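Local coordinates for protein transcriptional regulator, LRP/AsnC family (Neisseria meningitidis, PDB 2P5V) that probably binds DNA in a sequence-specific manner as an Lrp/AsnC-family transcriptional regulator, and carries bound calcium ions in the crystal, at residues Gly23-Thr26 with Asn27-Ser31; Ser123-Val126 with Leu127-Leu131. All blocks are in the same frame, centred on the assembly; numbering follows the deposited sequence.

Contact 1: residues Gly23-Thr26 with Asn27-Ser31; sequences GRLT and NVELS
N27, directly after T26, starts helix 27-33 with its CB against the T26 peptide. With CG anti to the backbone N (chi1 -166°), its amide is directed to helix 38-50, where ND2 bonds to the carbonyl O of P38. V28 comes next, its CG2 methyl close against the hydroxyl OG1 of T26. E29 then bonds back in two places. Its backbone N donates to T26 OG1 (3.3 Å, weak), while its carboxylate OE1 accepts from T26 N, also at 3.3 Å and weak. This reciprocal pair is a capping box, with T26 as the N-cap of a helix in the winged helix-turn-helix DNA-binding region. The extended E29 side chain also places OE1 3.1 Å from CD2 of L25, so the oxygen that takes the N-H of T26 lies beside a leucine methyl. L30 closes the turn with a nearly straight bond from its N to T26 O, 2.9 Å long. Its CB approaches CB of L25 at 4.5 Å, and both leucines pack on V18 of helix 10-21. S31 ends the segment with OG donating to V28 O, approaching from above the carbonyl plane.

Contact 2: residues Ser123-Val126 with Leu127-Leu131; sequences SHFV and LDTLL
F125 and T129 meet one turn apart near the C-terminal end of helix 119-130, in the Lrp/AsnC ligand-binding domain, where the alpha-helical bonding widens into a pi-type turn. The backbone bonds record the change. L127 N to S123 O and D128 N to H124 O are ordinary i to i+4 pairs. F125 O then accepts two donors, T129 N at 2.7 Å and L130 N at 3.0 Å, which reach it from opposite faces of the carbonyl plane. L131 N keeps the i+5 spacing of the L130 bond and meets V126 O at 2.9 Å.

Apolar contacts follow the same spacing. The F125 ring, set with CG anti to the backbone N (chi1 173°), runs obliquely past T129, its CE1 lying 3.7 Å from T129 CG2; its CE2 is 4.4 Å from L130 CB. Both F125 and L130 continue inward onto I74 of strand 70-78. V126 and L131 lie side by side and point the same way, V126 CG1 3.5 Å from L131 CD1. V126 also packs on L145 of the third subunit, whose carbonyl O is hydrogen-bonded to S123 OG.

Among the polar side chains, H124 ND1 bonds to N120 O. The other side of the imidazole meets D128, the ring and carboxylate planes 83° apart, and D128 OD2 sits at the ring edge, 3.2 Å from H124 CD2.

In the fold
From the N terminus, the chain passes through helices 4-7 and 10-21 and then contact 1, which closes the loop into helix 27-33 and joins that helix to helices 10-21 and 38-50 of the DNA-binding region. A second subunit meets this loop too, with R24 against its Y57. The chain then runs through strand 54-61 into the antiparallel sheet. Contact 2 follows near the end of helix 119-130, just before strand 136-150, and ties that helix to strands 70-78 and 136-150 and to the third and fourth subunits. The two contacts are local and in series, neither nested nor crossing. The centres of contact 1 and contact 2 are about 43 Å apart, on opposite sides of the chain's centre.

Contact 1: residues Gly23-Thr26 with Asn27-Ser31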
ATOM      1  N   GLY G  23       1.763  16.664 -39.914  1.00 49.80           N
ATOM      2  CA  GLY G  23       3.139  17.146 -39.877  1.00 49.67           C
ATOM      3  C   GLY G  23       3.874  17.154 -41.208  1.00 52.53           C
ATOM      4  O   GLY G  23       4.934  17.766 -41.313  1.00 51.84           O
ATOM      5  N   ARG G  24       3.325  16.489 -42.224  1.00 51.42           N
ATOM      6  CA  ARG G  24       3.982  16.420 -43.533  1.00 56.21           C
ATOM      7  C   ARG G  24       3.295  17.253 -44.636  1.00 54.48           C
ATOM      8  O   ARG G  24       3.305  16.872 -45.806  1.00 56.92           O
ATOM      9  CB  ARG G  24       4.133  14.956 -43.966  1.00 56.05           C
ATOM     10  CG  ARG G  24       5.434  14.686 -44.689  1.00 51.29           C
ATOM     11  CD  ARG G  24       5.563  13.235 -45.060  1.00 51.91           C
ATOM     12  NE  ARG G  24       6.953  12.862 -45.303  1.00 52.51           N
ATOM     13  CZ  ARG G  24       7.617  13.075 -46.436  1.00 56.53           C
ATOM     14  NH1 ARG G  24       7.036  13.672 -47.471  1.00 65.24           N
ATOM     15  NH2 ARG G  24       8.879  12.687 -46.536  1.00 59.41           N
ATOM     16  N   LEU G  25       2.725  18.398 -44.262  1.00 52.09           N
ATOM     17  CA  LEU G  25       2.150  19.325 -45.240  1.00 55.87           C
ATOM     18  C   LEU G  25       3.229  20.245 -45.804  1.00 54.26           C
ATOM     19  O   LEU G  25       4.030  20.792 -45.055  1.00 54.97           O
ATOM     20  CB  LEU G  25       1.056  20.187 -44.602  1.00 54.82           C
ATOM     21  CG  LEU G  25      -0.233  19.495 -44.157  1.00 54.68           C
ATOM     22  CD1 LEU G  25      -1.105  20.482 -43.394  1.00 47.92           C
ATOM     23  CD2 LEU G  25      -0.988  18.905 -45.344  1.00 50.92           C
ATOM     24  N   THR G  26       3.247  20.440 -47.118  1.00 57.25           N
ATOM     25  CA  THR G  26       4.146  21.433 -47.710  1.00 56.31           C
ATOM     26  C   THR G  26       3.733  22.820 -47.224  1.00 54.54           C
ATOM     27  O   THR G  26       2.714  22.963 -46.543  1.00 49.56           O
ATOM     28  CB  THR G  26       4.124  21.401 -49.254  1.00 54.90           C
ATOM     29  OG1 THR G  26       2.772  21.483 -49.717  1.00 60.02           O
ATOM     30  CG2 THR G  26       4.757  20.122 -49.777  1.00 53.02           C
ATOM     31  N   ASN G  27       4.520  23.838 -47.566  1.00 56.14           N
ATOM     32  CA  ASN G  27       4.171  25.212 -47.217  1.00 54.87           C
ATOM     33  C   ASN G  27       2.890  25.636 -47.929  1.00 53.32           C
ATOM     34  O   ASN G  27       2.012  26.243 -47.315  1.00 53.88           O
ATOM     35  CB  ASN G  27       5.314  26.181 -47.552  1.00 56.88           C
ATOM     36  CG  ASN G  27       5.132  27.553 -46.902  1.00 57.48           C
ATOM     37  OD1 ASN G  27       4.930  27.655 -45.687  1.00 59.68           O
ATOM     38  ND2 ASN G  27       5.203  28.612 -47.710  1.00 43.81           N
ATOM     39  N   VAL G  28       2.782  25.304 -49.217  1.00 51.86           N
ATOM     40  CA  VAL G  28       1.589  25.633 -50.007  1.00 51.05           C
ATOM     41  C   VAL G  28       0.322  24.994 -49.438  1.00 50.86           C
ATOM     42  O   VAL G  28      -0.739  25.618 -49.430  1.00 51.16           O
ATOM     43  CB  VAL G  28       1.737  25.224 -51.495  1.00 52.93           C
ATOM     44  CG1 VAL G  28       2.760  26.108 -52.194  1.00 51.30           C
ATOM     45  CG2 VAL G  28       2.105  23.748 -51.625  1.00 56.54           C
ATOM     46  N   GLU G  29       0.438  23.758 -48.959  1.00 51.90           N
ATOM     47  CA  GLU G  29      -0.681  23.070 -48.318  1.00 51.61           C
ATOM     48  C   GLU G  29      -1.041  23.747 -47.003  1.00 46.71           C
ATOM     49  O   GLU G  29      -2.192  24.131 -46.789  1.00 43.56           O
ATOM     50  CB  GLU G  29      -0.332  21.600 -48.083  1.00 51.59           C
ATOM     51  CG  GLU G  29      -0.288  20.780 -49.374  1.00 56.60           C
ATOM     52  CD  GLU G  29       0.370  19.417 -49.199  1.00 59.03           C
ATOM     53  OE1 GLU G  29       0.474  18.934 -48.051  1.00 63.96           O
ATOM     54  OE2 GLU G  29       0.785  18.825 -50.217  1.00 63.04           O
ATOM     55  N   LEU G  30      -0.036  23.904 -46.142  1.00 45.90           N
ATOM     56  CA  LEU G  30      -0.188  24.555 -44.834  1.00 45.26           C
ATOM     57  C   LEU G  30      -0.808  25.947 -44.951  1.00 46.85           C
ATOM     58  O   LEU G  30      -1.743  26.278 -44.215  1.00 49.48           O
ATOM     59  CB  LEU G  30       1.179  24.645 -44.132  1.00 45.30           C
ATOM     60  CG  LEU G  30       1.274  25.421 -42.813  1.00 41.65           C
ATOM     61  CD1 LEU G  30       0.393  24.792 -41.754  1.00 33.59           C
ATOM     62  CD2 LEU G  30       2.722  25.492 -42.339  1.00 43.61           C
ATOM     63  N   SER G  31      -0.284  26.748 -45.877  1.00 47.09           N
ATOM     64  CA  SER G  31      -0.792  28.097 -46.131  1.00 47.08           C
ATOM     65  C   SER G  31      -2.258  28.088 -46.572  1.00 49.66           C
ATOM     66  O   SER G  31      -3.019  28.986 -46.211  1.00 49.13           O
ATOM     67  CB  SER G  31       0.068  28.799 -47.190  1.00 45.48           C
ATOM     68  OG  SER G  31      -0.113  28.223 -48.474  1.00 38.39           O
TER

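Contact 2: residues Ser123-Val126 with Leu127-Leu131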
ATOM      1  N   SER G 123      10.156  -9.858 -20.315  1.00 41.69           N
ATOM      2  CA  SER G 123      10.883 -10.568 -19.301  1.00 40.15           C
ATOM      3  C   SER G 123      12.407 -10.482 -19.475  1.00 43.20           C
ATOM      4  O   SER G 123      13.122 -10.281 -18.501  1.00 38.30           O
ATOM      5  CB  SER G 123      10.443 -12.021 -19.297  1.00 39.60           C
ATOM      6  OG  SER G 123      11.253 -12.754 -18.407  1.00 47.64           O
ATOM      7  N   HIS G 124      12.891 -10.642 -20.701  1.00 45.06           N
ATOM      8  CA  HIS G 124      14.331 -10.530 -20.970  1.00 51.30           C
ATOM      9  C   HIS G 124      14.842  -9.131 -20.656  1.00 46.58           C
ATOM     10  O   HIS G 124      15.894  -8.972 -20.034  1.00 39.77           O
ATOM     11  CB  HIS G 124      14.660 -10.882 -22.424  1.00 48.28           C
ATOM     12  CG  HIS G 124      14.979 -12.326 -22.633  1.00 60.28           C
ATOM     13  ND1 HIS G 124      14.031 -13.254 -23.012  1.00 68.88           N
ATOM     14  CD2 HIS G 124      16.141 -13.007 -22.507  1.00 65.05           C
ATOM     15  CE1 HIS G 124      14.598 -14.442 -23.118  1.00 66.37           C
ATOM     16  NE2 HIS G 124      15.878 -14.319 -22.817  1.00 70.90           N
ATOM     17  N   PHE G 125      14.106  -8.123 -21.108  1.00 39.95           N
ATOM     18  CA  PHE G 125      14.462  -6.737 -20.815  1.00 45.26           C
ATOM     19  C   PHE G 125      14.544  -6.487 -19.311  1.00 47.21           C
ATOM     20  O   PHE G 125      15.581  -6.091 -18.792  1.00 49.46           O
ATOM     21  CB  PHE G 125      13.453  -5.777 -21.440  1.00 46.22           C
ATOM     22  CG  PHE G 125      13.668  -4.354 -21.048  1.00 49.55           C
ATOM     23  CD1 PHE G 125      14.813  -3.686 -21.451  1.00 49.18           C
ATOM     24  CD2 PHE G 125      12.753  -3.689 -20.249  1.00 47.49           C
ATOM     25  CE1 PHE G 125      15.037  -2.377 -21.084  1.00 47.86           C
ATOM     26  CE2 PHE G 125      12.970  -2.365 -19.878  1.00 54.54           C
ATOM     27  CZ  PHE G 125      14.110  -1.712 -20.297  1.00 56.97           C
ATOM     28  N   VAL G 126      13.442  -6.740 -18.619  1.00 50.34           N
ATOM     29  CA  VAL G 126      13.358  -6.530 -17.175  1.00 46.48           C
ATOM     30  C   VAL G 126      14.464  -7.279 -16.399  1.00 48.77           C
ATOM     31  O   VAL G 126      15.251  -6.666 -15.670  1.00 42.99           O
ATOM     32  CB  VAL G 126      11.962  -6.953 -16.663  1.00 49.67           C
ATOM     33  CG1 VAL G 126      11.950  -7.086 -15.159  1.00 51.93           C
ATOM     34  CG2 VAL G 126      10.915  -5.945 -17.131  1.00 49.40           C
ATOM     35  N   LEU G 127      14.536  -8.594 -16.580  1.00 45.43           N
ATOM     36  CA  LEU G 127      15.471  -9.422 -15.807  1.00 50.28           C
ATOM     37  C   LEU G 127      16.940  -9.159 -16.146  1.00 53.63           C
ATOM     38  O   LEU G 127      17.777  -9.106 -15.243  1.00 63.01           O
ATOM     39  CB  LEU G 127      15.170 -10.918 -15.988  1.00 48.40           C
ATOM     40  CG  LEU G 127      13.844 -11.465 -15.426  1.00 56.02           C
ATOM     41  CD1 LEU G 127      13.905 -12.995 -15.308  1.00 45.65           C
ATOM     42  CD2 LEU G 127      13.483 -10.853 -14.078  1.00 49.97           C
ATOM     43  N   ASP G 128      17.247  -9.001 -17.436  1.00 51.01           N
ATOM     44  CA  ASP G 128      18.637  -8.872 -17.886  1.00 51.20           C
ATOM     45  C   ASP G 128      19.116  -7.418 -17.989  1.00 48.89           C
ATOM     46  O   ASP G 128      20.302  -7.163 -17.830  1.00 49.42           O
ATOM     47  CB  ASP G 128      18.851  -9.572 -19.234  1.00 51.57           C
ATOM     48  CG  ASP G 128      18.242 -10.958 -19.279  1.00 55.48           C
ATOM     49  OD1 ASP G 128      17.994 -11.544 -18.204  1.00 50.60           O
ATOM     50  OD2 ASP G 128      18.003 -11.458 -20.397  1.00 55.25           O
ATOM     51  N   THR G 129      18.216  -6.469 -18.257  1.00 48.56           N
ATOM     52  CA  THR G 129      18.637  -5.076 -18.457  1.00 48.15           C
ATOM     53  C   THR G 129      18.246  -4.171 -17.300  1.00 48.18           C
ATOM     54  O   THR G 129      19.100  -3.587 -16.651  1.00 48.85           O
ATOM     55  CB  THR G 129      18.087  -4.497 -19.785  1.00 48.66           C
ATOM     56  OG1 THR G 129      18.597  -5.268 -20.870  1.00 51.84           O
ATOM     57  CG2 THR G 129      18.523  -3.051 -19.981  1.00 49.48           C
ATOM     58  N   LEU G 130      16.952  -4.056 -17.043  1.00 52.67           N
ATOM     59  CA  LEU G 130      16.466  -3.108 -16.053  1.00 50.45           C
ATOM     60  C   LEU G 130      16.960  -3.419 -14.637  1.00 51.36           C
ATOM     61  O   LEU G 130      17.594  -2.581 -14.005  1.00 47.95           O
ATOM     62  CB  LEU G 130      14.947  -3.086 -16.066  1.00 48.92           C
ATOM     63  CG  LEU G 130      14.277  -2.026 -15.195  1.00 49.32           C
ATOM     64  CD1 LEU G 130      14.820  -0.636 -15.517  1.00 49.66           C
ATOM     65  CD2 LEU G 130      12.789  -2.101 -15.416  1.00 56.15           C
ATOM     66  N   LEU G 131      16.669  -4.628 -14.157  1.00 46.99           N
ATOM     67  CA  LEU G 131      16.866  -4.963 -12.749  1.00 50.52           C
ATOM     68  C   LEU G 131      18.333  -5.145 -12.420  1.00 50.15           C
ATOM     69  O   LEU G 131      18.733  -4.949 -11.278  1.00 52.44           O
ATOM     70  CB  LEU G 131      16.078  -6.219 -12.373  1.00 50.96           C
ATOM     71  CG  LEU G 131      14.558  -6.036 -12.415  1.00 48.18           C
ATOM     72  CD1 LEU G 131      13.826  -7.342 -12.163  1.00 46.02           C
ATOM     73  CD2 LEU G 131      14.117  -4.984 -11.409  1.00 57.70           C
TER